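Local coordinates for endoribonuclease L-PSP/chorismate mutase-like domain-containing protein (Shewanella oneidensis, PDB 2OTM) that is of unknown function but belongs to the YjgF/chorismate mutase-like family and has been proposed to be an endoribonuclease, at residues B[50-60]-B[140-148]; B[66-77]-B[112-123]. All coordinates share one frame; numbering follows the deposited sequence.

Contact 1 (B[50-60]-B[140-148]). With NA (sodium ion), chain H.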
loop_
_atom_site.group_PDB
_atom_site.type_symbol
_atom_site.label_atom_id
_atom_site.label_comp_id
_atom_site.label_asym_id
_atom_site.label_seq_id
_atom_site.Cartn_x
_atom_site.Cartn_y
_atom_site.Cartn_z
ATOM N N LEU B 50 -0.411 -23.350 -7.153
ATOM C CA LEU B 50 -0.031 -21.991 -7.520
ATOM C C LEU B 50 0.370 -22.038 -8.975
ATOM O O LEU B 50 1.388 -22.617 -9.331
ATOM C CB LEU B 50 1.111 -21.483 -6.647
ATOM C CG LEU B 50 1.512 -20.039 -6.913
ATOM C CD1 LEU B 50 0.308 -19.148 -6.729
ATOM C CD2 LEU B 50 2.686 -19.631 -6.005
ATOM N N LEU B 51 -0.459 -21.464 -9.827
ATOM C CA LEU B 51 -0.360 -21.726 -11.250
ATOM C C LEU B 51 0.714 -20.915 -11.956
ATOM O O LEU B 51 1.214 -21.344 -12.988
ATOM C CB LEU B 51 -1.711 -21.527 -11.897
ATOM C CG LEU B 51 -2.204 -22.542 -12.905
ATOM C CD1 LEU B 51 -2.259 -23.945 -12.269
ATOM C CD2 LEU B 51 -3.585 -22.100 -13.371
ATOM N N TYR B 52 1.068 -19.771 -11.390
ATOM C CA TYR B 52 2.035 -18.846 -11.993
ATOM C C TYR B 52 3.135 -18.494 -11.013
ATOM O O TYR B 52 2.900 -17.830 -10.002
ATOM C CB TYR B 52 1.337 -17.580 -12.420
ATOM C CG TYR B 52 0.225 -17.816 -13.404
ATOM C CD1 TYR B 52 0.479 -17.822 -14.753
ATOM C CD2 TYR B 52 -1.060 -18.042 -12.986
ATOM C CE1 TYR B 52 -0.535 -18.024 -15.674
ATOM C CE2 TYR B 52 -2.095 -18.270 -13.904
ATOM C CZ TYR B 52 -1.818 -18.243 -15.237
ATOM O OH TYR B 52 -2.819 -18.461 -16.160
ATOM N N GLN B 53 4.326 -18.974 -11.322
ATOM C CA GLN B 53 5.487 -18.725 -10.493
ATOM C C GLN B 53 6.637 -18.254 -11.334
ATOM O O GLN B 53 7.220 -19.024 -12.096
ATOM C CB GLN B 53 5.895 -19.995 -9.781
ATOM C CG GLN B 53 4.837 -20.548 -8.856
ATOM C CD GLN B 53 5.242 -21.890 -8.301
ATOM O OE1 GLN B 53 6.259 -22.007 -7.650
ATOM N NE2 GLN B 53 4.422 -22.892 -8.519
ATOM N N GLY B 54 6.953 -16.982 -11.218
ATOM C CA GLY B 54 7.990 -16.412 -12.016
ATOM C C GLY B 54 7.733 -14.931 -12.224
ATOM O O GLY B 54 7.074 -14.301 -11.422
ATOM N N GLN B 55 8.236 -14.405 -13.338
ATOM C CA GLN B 55 8.309 -12.981 -13.557
ATOM C C GLN B 55 7.717 -12.602 -14.913
ATOM O O GLN B 55 8.005 -13.246 -15.937
ATOM C CB GLN B 55 9.770 -12.598 -13.541
ATOM C CG GLN B 55 10.053 -11.129 -13.645
ATOM C CD GLN B 55 11.539 -10.862 -13.501
ATOM O OE1 GLN B 55 12.309 -11.185 -14.382
ATOM N NE2 GLN B 55 11.935 -10.294 -12.401
ATOM N N LEU B 56 6.933 -11.534 -14.925
ATOM C CA LEU B 56 6.343 -11.009 -16.166
ATOM C C LEU B 56 7.409 -10.506 -17.110
ATOM O O LEU B 56 8.298 -9.738 -16.727
ATOM C CB LEU B 56 5.402 -9.845 -15.846
ATOM C CG LEU B 56 4.378 -9.528 -16.911
ATOM C CD1 LEU B 56 3.394 -10.716 -17.000
ATOM C CD2 LEU B 56 3.674 -8.170 -16.592
ATOM N N GLY B 57 7.337 -10.933 -18.365
ATOM C CA GLY B 57 8.315 -10.550 -19.352
ATOM C C GLY B 57 9.502 -11.484 -19.465
ATOM O O GLY B 57 10.234 -11.447 -20.459
ATOM N N ALA B 58 9.724 -12.311 -18.451
ATOM C CA ALA B 58 10.798 -13.296 -18.480
ATOM C C ALA B 58 10.227 -14.732 -18.596
ATOM O O ALA B 58 10.598 -15.496 -19.496
ATOM C CB ALA B 58 11.697 -13.139 -17.195
ATOM N N ASP B 59 9.329 -15.081 -17.680
ATOM C CA ASP B 59 8.717 -16.384 -17.622
ATOM C C ASP B 59 7.300 -16.389 -18.166
ATOM O O ASP B 59 6.817 -17.454 -18.591
ATOM C CB ASP B 59 8.664 -16.872 -16.167
ATOM C CG ASP B 59 10.011 -16.848 -15.509
ATOM O OD1 ASP B 59 10.917 -17.523 -16.033
ATOM O OD2 ASP B 59 10.175 -16.106 -14.519
ATOM N N TYR B 60 6.620 -15.247 -18.114
ATOM C CA TYR B 60 5.199 -15.128 -18.511
ATOM C C TYR B 60 5.007 -13.908 -19.391
ATOM O O TYR B 60 5.599 -12.849 -19.147
ATOM C CB TYR B 60 4.249 -15.029 -17.297
ATOM C CG TYR B 60 4.312 -16.285 -16.465
ATOM C CD1 TYR B 60 3.719 -17.462 -16.909
ATOM C CD2 TYR B 60 5.030 -16.313 -15.252
ATOM C CE1 TYR B 60 3.822 -18.616 -16.165
ATOM C CE2 TYR B 60 5.139 -17.474 -14.514
ATOM C CZ TYR B 60 4.522 -18.602 -14.949
ATOM O OH TYR B 60 4.620 -19.764 -14.218
HETATM N N MSE B 140 8.778 -12.412 -4.477
HETATM C CA MSE B 140 7.370 -12.628 -4.133
HETATM C C MSE B 140 7.191 -13.844 -3.237
HETATM O O MSE B 140 7.911 -14.819 -3.387
HETATM C CB MSE B 140 6.539 -12.846 -5.416
HETATM C CG MSE B 140 6.601 -11.741 -6.398
HETATM SE SE MSE B 140 5.611 -10.175 -5.818
HETATM C CE MSE B 140 3.818 -10.851 -6.219
ATOM N N PRO B 141 6.142 -13.845 -2.399
ATOM C CA PRO B 141 5.914 -15.038 -1.588
ATOM C C PRO B 141 5.600 -16.185 -2.518
ATOM O O PRO B 141 4.886 -15.967 -3.512
ATOM C CB PRO B 141 4.696 -14.655 -0.733
ATOM C CG PRO B 141 4.632 -13.145 -0.791
ATOM C CD PRO B 141 5.070 -12.863 -2.201
ATOM N N LEU B 142 6.178 -17.353 -2.248
ATOM C CA LEU B 142 5.992 -18.559 -3.047
ATOM C C LEU B 142 6.473 -18.384 -4.498
ATOM O O LEU B 142 6.118 -19.184 -5.351
ATOM C CB LEU B 142 4.506 -19.008 -3.028
ATOM C CG LEU B 142 3.815 -19.244 -1.656
ATOM C CD1 LEU B 142 2.353 -19.642 -1.809
ATOM C CD2 LEU B 142 4.534 -20.314 -0.889
ATOM N N ASN B 143 7.270 -17.348 -4.770
ATOM C CA ASN B 143 7.643 -17.009 -6.131
ATOM C C ASN B 143 6.453 -16.798 -7.046
ATOM O O ASN B 143 6.558 -16.987 -8.281
ATOM C CB ASN B 143 8.583 -18.064 -6.706
ATOM C CG ASN B 143 9.246 -17.630 -7.999
ATOM O OD1 ASN B 143 9.539 -16.438 -8.219
ATOM N ND2 ASN B 143 9.494 -18.605 -8.877
ATOM N N SER B 144 5.332 -16.371 -6.463
ATOM C CA SER B 144 4.148 -16.069 -7.234
ATOM C C SER B 144 4.403 -14.957 -8.244
ATOM O O SER B 144 5.134 -14.012 -7.991
ATOM C CB SER B 144 3.002 -15.657 -6.314
ATOM O OG SER B 144 1.762 -15.532 -7.016
ATOM N N LEU B 145 3.777 -15.047 -9.408
ATOM C CA LEU B 145 3.844 -13.950 -10.365
ATOM C C LEU B 145 3.121 -12.712 -9.840
ATOM O O LEU B 145 3.522 -11.586 -10.129
ATOM C CB LEU B 145 3.245 -14.375 -11.684
ATOM C CG LEU B 145 3.084 -13.312 -12.753
ATOM C CD1 LEU B 145 4.463 -12.795 -13.187
ATOM C CD2 LEU B 145 2.348 -13.989 -13.869
ATOM N N CYS B 146 2.063 -12.919 -9.058
ATOM C CA CYS B 146 1.276 -11.804 -8.605
ATOM C C CYS B 146 0.589 -12.042 -7.280
ATOM O O CYS B 146 0.458 -13.179 -6.807
ATOM C CB CYS B 146 0.225 -11.436 -9.656
ATOM S SG CYS B 146 -1.082 -12.682 -9.927
ATOM N N LEU B 147 0.157 -10.939 -6.701
ATOM C CA LEU B 147 -0.628 -10.952 -5.478
ATOM C C LEU B 147 -1.697 -9.874 -5.595
ATOM O O LEU B 147 -1.404 -8.735 -6.024
ATOM C CB LEU B 147 0.342 -10.674 -4.331
ATOM C CG LEU B 147 0.218 -11.071 -2.881
ATOM C CD1 LEU B 147 -0.087 -12.538 -2.672
ATOM C CD2 LEU B 147 1.562 -10.681 -2.227
ATOM N N VAL B 148 -2.913 -10.182 -5.145
ATOM C CA VAL B 148 -4.026 -9.258 -5.246
ATOM C C VAL B 148 -4.643 -9.061 -3.865
ATOM O O VAL B 148 -4.765 -10.015 -3.085
ATOM C CB VAL B 148 -5.084 -9.803 -6.280
ATOM C CG1 VAL B 148 -6.411 -9.126 -6.135
ATOM C CG2 VAL B 148 -4.523 -9.666 -7.717
HETATM NA NA NA H . 6.903 -19.146 -20.165
HETATM O O HOH W 1 8.983 -21.327 -8.383
HETATM O O HOH W 2 7.241 -20.099 -17.802
#
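Leu145 pushes its side chain among Tyr52, Leu56 and Tyr60, where the loop 50-60 of this YjgF-like fold lies over the turn leading into strand 146-153. Its CG stands anti to the backbone N (chi1 173°), which carries the isobutyl group toward the loop. There CD1 comes 3.3 Å from Leu56 N. The other methyl, CD2, lies 3.8 Å from Tyr60 CD2, the side chains of Tyr60 and Leu145 crossing obliquely. Tyr52 joins in chiefly through CB, against Leu145 CB.

The backbones meet in a single beta bridge, Gln53 to Ser144. Leu145 N donates to Tyr52 O at 3.0 Å, and a CA-H...O contact runs from Leu145 CA to Gly54 O. Gly54 has backbone angles at which a CB would jam against the preceding carbonyl O. Towards the start of the loop, Leu50 CD2 packs on Leu142 CB at 3.5 Å.

The next shell sets the loop's shape. Tyr60 turns one ring face to Tyr52 CD1, and its OH accepts from Gln53 N at 3.0 Å. An alanine in place of Tyr60 would probably leave Gln53 N without this acceptor and open a gap beside Leu145 CD2. Asp59 OD2 takes the N-H of Gln55 on its anti lone pair, while Asp59 O binds a sodium ion at 2.3 Å. A water donates to Gln53 OE1, and at the other end of the same amide Gln53 NE2 donates to Leu50 O at 3.2 Å.

Contact 2 (B[66-77]-B[112-123])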
loop_
_atom_site.group_PDB
_atom_site.type_symbol
_atom_site.label_atom_id
_atom_site.label_comp_id
_atom_site.label_asym_id
_atom_site.label_seq_id
_atom_site.Cartn_x
_atom_site.Cartn_y
_atom_site.Cartn_z
ATOM N N TYR B 66 -2.175 -11.309 -17.321
ATOM C CA TYR B 66 -3.601 -10.947 -17.257
ATOM C C TYR B 66 -4.410 -12.104 -16.666
ATOM O O TYR B 66 -5.208 -11.936 -15.753
ATOM C CB TYR B 66 -4.103 -10.631 -18.656
ATOM C CG TYR B 66 -5.549 -10.215 -18.733
ATOM C CD1 TYR B 66 -6.563 -11.152 -18.700
ATOM C CD2 TYR B 66 -5.908 -8.870 -18.840
ATOM C CE1 TYR B 66 -7.922 -10.763 -18.768
ATOM C CE2 TYR B 66 -7.258 -8.489 -18.928
ATOM C CZ TYR B 66 -8.245 -9.437 -18.878
ATOM O OH TYR B 66 -9.574 -9.045 -18.920
ATOM N N ALA B 67 -4.173 -13.288 -17.199
ATOM C CA ALA B 67 -4.844 -14.519 -16.726
ATOM C C ALA B 67 -4.506 -14.772 -15.257
ATOM O O ALA B 67 -5.387 -15.174 -14.453
ATOM C CB ALA B 67 -4.424 -15.686 -17.601
ATOM N N ALA B 68 -3.245 -14.493 -14.881
ATOM C CA ALA B 68 -2.829 -14.690 -13.502
ATOM C C ALA B 68 -3.539 -13.749 -12.545
ATOM O O ALA B 68 -4.000 -14.158 -11.491
ATOM C CB ALA B 68 -1.334 -14.501 -13.374
ATOM N N CYS B 69 -3.648 -12.485 -12.916
ATOM C CA CYS B 69 -4.330 -11.517 -12.054
ATOM C C CYS B 69 -5.811 -11.780 -11.971
ATOM O O CYS B 69 -6.450 -11.515 -10.930
ATOM C CB CYS B 69 -4.076 -10.116 -12.535
ATOM S SG CYS B 69 -2.335 -9.605 -12.329
ATOM N N ARG B 70 -6.365 -12.292 -13.062
ATOM C CA ARG B 70 -7.767 -12.726 -13.071
ATOM C C ARG B 70 -7.963 -13.875 -12.072
ATOM O O ARG B 70 -8.919 -13.867 -11.284
ATOM C CB ARG B 70 -8.181 -13.119 -14.493
ATOM C CG ARG B 70 -9.628 -13.557 -14.674
ATOM C CD ARG B 70 -9.915 -13.883 -16.153
ATOM N NE ARG B 70 -11.247 -14.494 -16.360
ATOM C CZ ARG B 70 -12.383 -13.826 -16.595
ATOM N NH1 ARG B 70 -12.414 -12.509 -16.654
ATOM N NH2 ARG B 70 -13.513 -14.487 -16.769
ATOM N N LEU B 71 -7.079 -14.869 -12.091
ATOM C CA LEU B 71 -7.206 -16.017 -11.203
ATOM C C LEU B 71 -6.996 -15.620 -9.733
ATOM O O LEU B 71 -7.723 -16.086 -8.850
ATOM C CB LEU B 71 -6.240 -17.125 -11.610
ATOM C CG LEU B 71 -6.316 -18.456 -10.888
ATOM C CD1 LEU B 71 -7.743 -19.052 -10.862
ATOM C CD2 LEU B 71 -5.266 -19.407 -11.490
ATOM N N ALA B 72 -6.001 -14.781 -9.459
ATOM C CA ALA B 72 -5.808 -14.257 -8.087
ATOM C C ALA B 72 -7.042 -13.508 -7.588
ATOM O O ALA B 72 -7.425 -13.595 -6.405
ATOM C CB ALA B 72 -4.560 -13.337 -8.053
ATOM N N THR B 73 -7.685 -12.779 -8.499
ATOM C CA THR B 73 -8.884 -12.005 -8.148
ATOM C C THR B 73 -10.069 -12.955 -7.918
ATOM O O THR B 73 -10.882 -12.737 -7.031
ATOM C CB THR B 73 -9.200 -10.957 -9.204
ATOM O OG1 THR B 73 -8.075 -10.055 -9.323
ATOM C CG2 THR B 73 -10.437 -10.176 -8.806
ATOM N N LEU B 74 -10.151 -14.028 -8.690
ATOM C CA LEU B 74 -11.173 -15.040 -8.422
ATOM C C LEU B 74 -10.991 -15.616 -7.035
ATOM O O LEU B 74 -11.973 -15.832 -6.324
ATOM C CB LEU B 74 -11.105 -16.160 -9.471
ATOM C CG LEU B 74 -12.244 -17.165 -9.480
ATOM C CD1 LEU B 74 -13.584 -16.461 -9.824
ATOM C CD2 LEU B 74 -11.922 -18.283 -10.462
ATOM N N ASN B 75 -9.738 -15.875 -6.650
ATOM C CA ASN B 75 -9.416 -16.290 -5.277
ATOM C C ASN B 75 -9.834 -15.244 -4.251
ATOM O O ASN B 75 -10.456 -15.571 -3.251
ATOM C CB ASN B 75 -7.913 -16.611 -5.124
ATOM C CG ASN B 75 -7.572 -18.031 -5.548
ATOM O OD1 ASN B 75 -7.530 -18.937 -4.700
ATOM N ND2 ASN B 75 -7.379 -18.245 -6.854
ATOM N N ALA B 76 -9.529 -13.977 -4.520
ATOM C CA ALA B 76 -9.948 -12.877 -3.649
ATOM C C ALA B 76 -11.471 -12.797 -3.487
ATOM O O ALA B 76 -11.968 -12.494 -2.409
ATOM C CB ALA B 76 -9.385 -11.530 -4.171
ATOM N N ILE B 77 -12.202 -13.035 -4.567
ATOM C CA ILE B 77 -13.691 -13.042 -4.519
ATOM C C ILE B 77 -14.180 -14.207 -3.669
ATOM O O ILE B 77 -15.126 -14.071 -2.895
ATOM C CB ILE B 77 -14.285 -13.085 -5.940
ATOM C CG1 ILE B 77 -13.929 -11.774 -6.674
ATOM C CG2 ILE B 77 -15.809 -13.272 -5.903
ATOM C CD1 ILE B 77 -14.238 -11.753 -8.206
ATOM N N ALA B 112 -1.572 -6.405 -17.430
ATOM C CA ALA B 112 -1.733 -7.621 -16.647
ATOM C C ALA B 112 -2.709 -7.413 -15.503
ATOM O O ALA B 112 -3.606 -8.215 -15.314
ATOM C CB ALA B 112 -0.372 -8.139 -16.095
ATOM N N LEU B 113 -2.563 -6.314 -14.766
ATOM C CA LEU B 113 -3.465 -6.031 -13.657
ATOM C C LEU B 113 -4.908 -5.775 -14.077
ATOM O O LEU B 113 -5.842 -5.947 -13.277
ATOM C CB LEU B 113 -2.933 -4.894 -12.771
ATOM C CG LEU B 113 -3.626 -4.764 -11.407
ATOM C CD1 LEU B 113 -3.597 -6.041 -10.586
ATOM C CD2 LEU B 113 -3.105 -3.568 -10.620
ATOM N N ASP B 114 -5.113 -5.399 -15.334
ATOM C CA ASP B 114 -6.463 -5.343 -15.892
ATOM C C ASP B 114 -7.165 -6.688 -15.835
ATOM O O ASP B 114 -8.374 -6.718 -15.905
ATOM C CB ASP B 114 -6.463 -4.841 -17.348
ATOM C CG ASP B 114 -6.323 -3.331 -17.461
ATOM O OD1 ASP B 114 -6.616 -2.608 -16.475
ATOM O OD2 ASP B 114 -5.904 -2.885 -18.556
ATOM N N GLY B 115 -6.431 -7.796 -15.720
ATOM C CA GLY B 115 -7.072 -9.098 -15.501
ATOM C C GLY B 115 -7.906 -9.072 -14.219
ATOM O O GLY B 115 -8.990 -9.654 -14.154
ATOM N N ALA B 116 -7.377 -8.407 -13.182
ATOM C CA ALA B 116 -8.109 -8.189 -11.947
ATOM C C ALA B 116 -9.238 -7.177 -12.148
ATOM O O ALA B 116 -10.379 -7.447 -11.811
ATOM C CB ALA B 116 -7.151 -7.706 -10.819
ATOM N N SER B 117 -8.921 -5.995 -12.653
ATOM C CA SER B 117 -9.922 -4.931 -12.794
ATOM C C SER B 117 -11.100 -5.368 -13.644
ATOM O O SER B 117 -12.251 -5.115 -13.273
ATOM C CB SER B 117 -9.298 -3.643 -13.334
ATOM O OG SER B 117 -8.355 -3.088 -12.413
ATOM N N ASP B 118 -10.826 -6.054 -14.764
ATOM C CA ASP B 118 -11.910 -6.464 -15.674
ATOM C C ASP B 118 -12.813 -7.484 -14.990
ATOM O O ASP B 118 -14.018 -7.484 -15.219
ATOM C CB ASP B 118 -11.347 -7.087 -16.954
ATOM C CG ASP B 118 -10.652 -6.083 -17.853
ATOM O OD1 ASP B 118 -10.777 -4.859 -17.629
ATOM O OD2 ASP B 118 -9.995 -6.528 -18.804
ATOM N N LEU B 119 -12.256 -8.383 -14.200
ATOM C CA LEU B 119 -13.110 -9.389 -13.523
ATOM C C LEU B 119 -14.012 -8.727 -12.465
ATOM O O LEU B 119 -15.187 -9.081 -12.304
ATOM C CB LEU B 119 -12.277 -10.482 -12.889
ATOM C CG LEU B 119 -13.067 -11.658 -12.297
ATOM C CD1 LEU B 119 -13.770 -12.512 -13.352
ATOM C CD2 LEU B 119 -12.109 -12.487 -11.446
ATOM N N LEU B 120 -13.477 -7.736 -11.766
ATOM C CA LEU B 120 -14.281 -7.025 -10.759
ATOM C C LEU B 120 -15.515 -6.381 -11.433
ATOM O O LEU B 120 -16.647 -6.473 -10.924
ATOM C CB LEU B 120 -13.453 -5.973 -10.050
ATOM C CG LEU B 120 -12.336 -6.502 -9.127
ATOM C CD1 LEU B 120 -11.532 -5.371 -8.465
ATOM C CD2 LEU B 120 -12.962 -7.435 -8.053
ATOM N N LEU B 121 -15.298 -5.776 -12.586
ATOM C CA LEU B 121 -16.395 -5.153 -13.340
ATOM C C LEU B 121 -17.360 -6.203 -13.897
ATOM O O LEU B 121 -18.573 -6.018 -13.836
ATOM C CB LEU B 121 -15.829 -4.276 -14.450
ATOM C CG LEU B 121 -15.097 -3.012 -13.969
ATOM C CD1 LEU B 121 -14.326 -2.369 -15.104
ATOM C CD2 LEU B 121 -16.064 -2.041 -13.338
ATOM N N GLU B 122 -16.829 -7.306 -14.402
ATOM C CA GLU B 122 -17.649 -8.387 -14.954
ATOM C C GLU B 122 -18.565 -8.993 -13.892
ATOM O O GLU B 122 -19.759 -9.211 -14.107
ATOM C CB GLU B 122 -16.730 -9.457 -15.503
ATOM C CG GLU B 122 -17.402 -10.683 -16.103
ATOM C CD GLU B 122 -16.376 -11.692 -16.631
ATOM O OE1 GLU B 122 -15.164 -11.344 -16.751
ATOM O OE2 GLU B 122 -16.792 -12.829 -16.923
ATOM N N ILE B 123 -18.026 -9.215 -12.704
ATOM C CA ILE B 123 -18.739 -9.948 -11.693
ATOM C C ILE B 123 -19.610 -9.037 -10.830
ATOM O O ILE B 123 -20.727 -9.437 -10.448
ATOM C CB ILE B 123 -17.766 -10.788 -10.820
ATOM C CG1 ILE B 123 -17.013 -11.810 -11.687
ATOM C CG2 ILE B 123 -18.475 -11.509 -9.651
ATOM C CD1 ILE B 123 -17.899 -12.724 -12.544
HETATM O O HOH W 3 -10.326 -10.586 -16.320
#
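Tyr66 and Ala112 start a close helix-helix crossing, in which the axes of 66-77 and 112-123 approach to 6.4 Å at a crossing angle of -41° and CA-H...O contacts link the backbones. Gly115 makes this closeness possible: its CA sits 3.4 Å from the Tyr66 ring centroid, almost on the ring normal, in a CH-pi contact, and a CB here would clash with Tyr66 O. At the ring's edge, Tyr66 OH donates to Asp118 OD2 at 2.6 Å on the anti lone pair; Asp118 OD1 is taken by Asn26 of the third subunit.

The packing is knobs-into-holes, and it joins the two long helices that lie together on the sheet of this YjgF-like fold. Cys69 fits among Ala112, Leu113, Gly115 and Ala116, and Leu119 among Arg70, Thr73, Leu74 and Ile77. Thr73 holds OG1 beside its backbone N (chi1 -60°), close to Ala116 CB, and gives its proton to Cys69 O at 2.7 Å. That leaves CG2 to meet Leu120 CD2 at 3.8 Å.

Along the more exposed flank, Arg70 runs out fully extended to NE. Leu119 CD1 lies over one face of the guanidinium, and Glu122 OE1 meets NH1 at its edge in a 3.0 Å salt bridge, the N-H pointing nearly straight (165°). A water accepts from the same NH1 and donates to Gly115 O at 2.7 Å.

How the contacts relate
Contact 2 is the core of the pair, a buried helix-helix interface about 5 Å from the centre of the chain to its own centre, whereas contact 1 is partly buried and sits about 13 Å out; the centres of the two contacts lie about 15 Å apart. They meet directly: Tyr52 packs its hydroxyl on Ala67 and its ring on Ala68 of helix 62-84, and Cys146 and Val148 run beneath the same helix at Ala68 and Ala72. Contact 1 combines one backbone bond and a single bridge with leucine packing between irregular segments, the sodium ion lying on the loop side at Asp59; contact 2 uses small residues and interdigitated side chains, with Tyr66-Asp118 and Arg70-Glu122 bonded along its partly exposed flank.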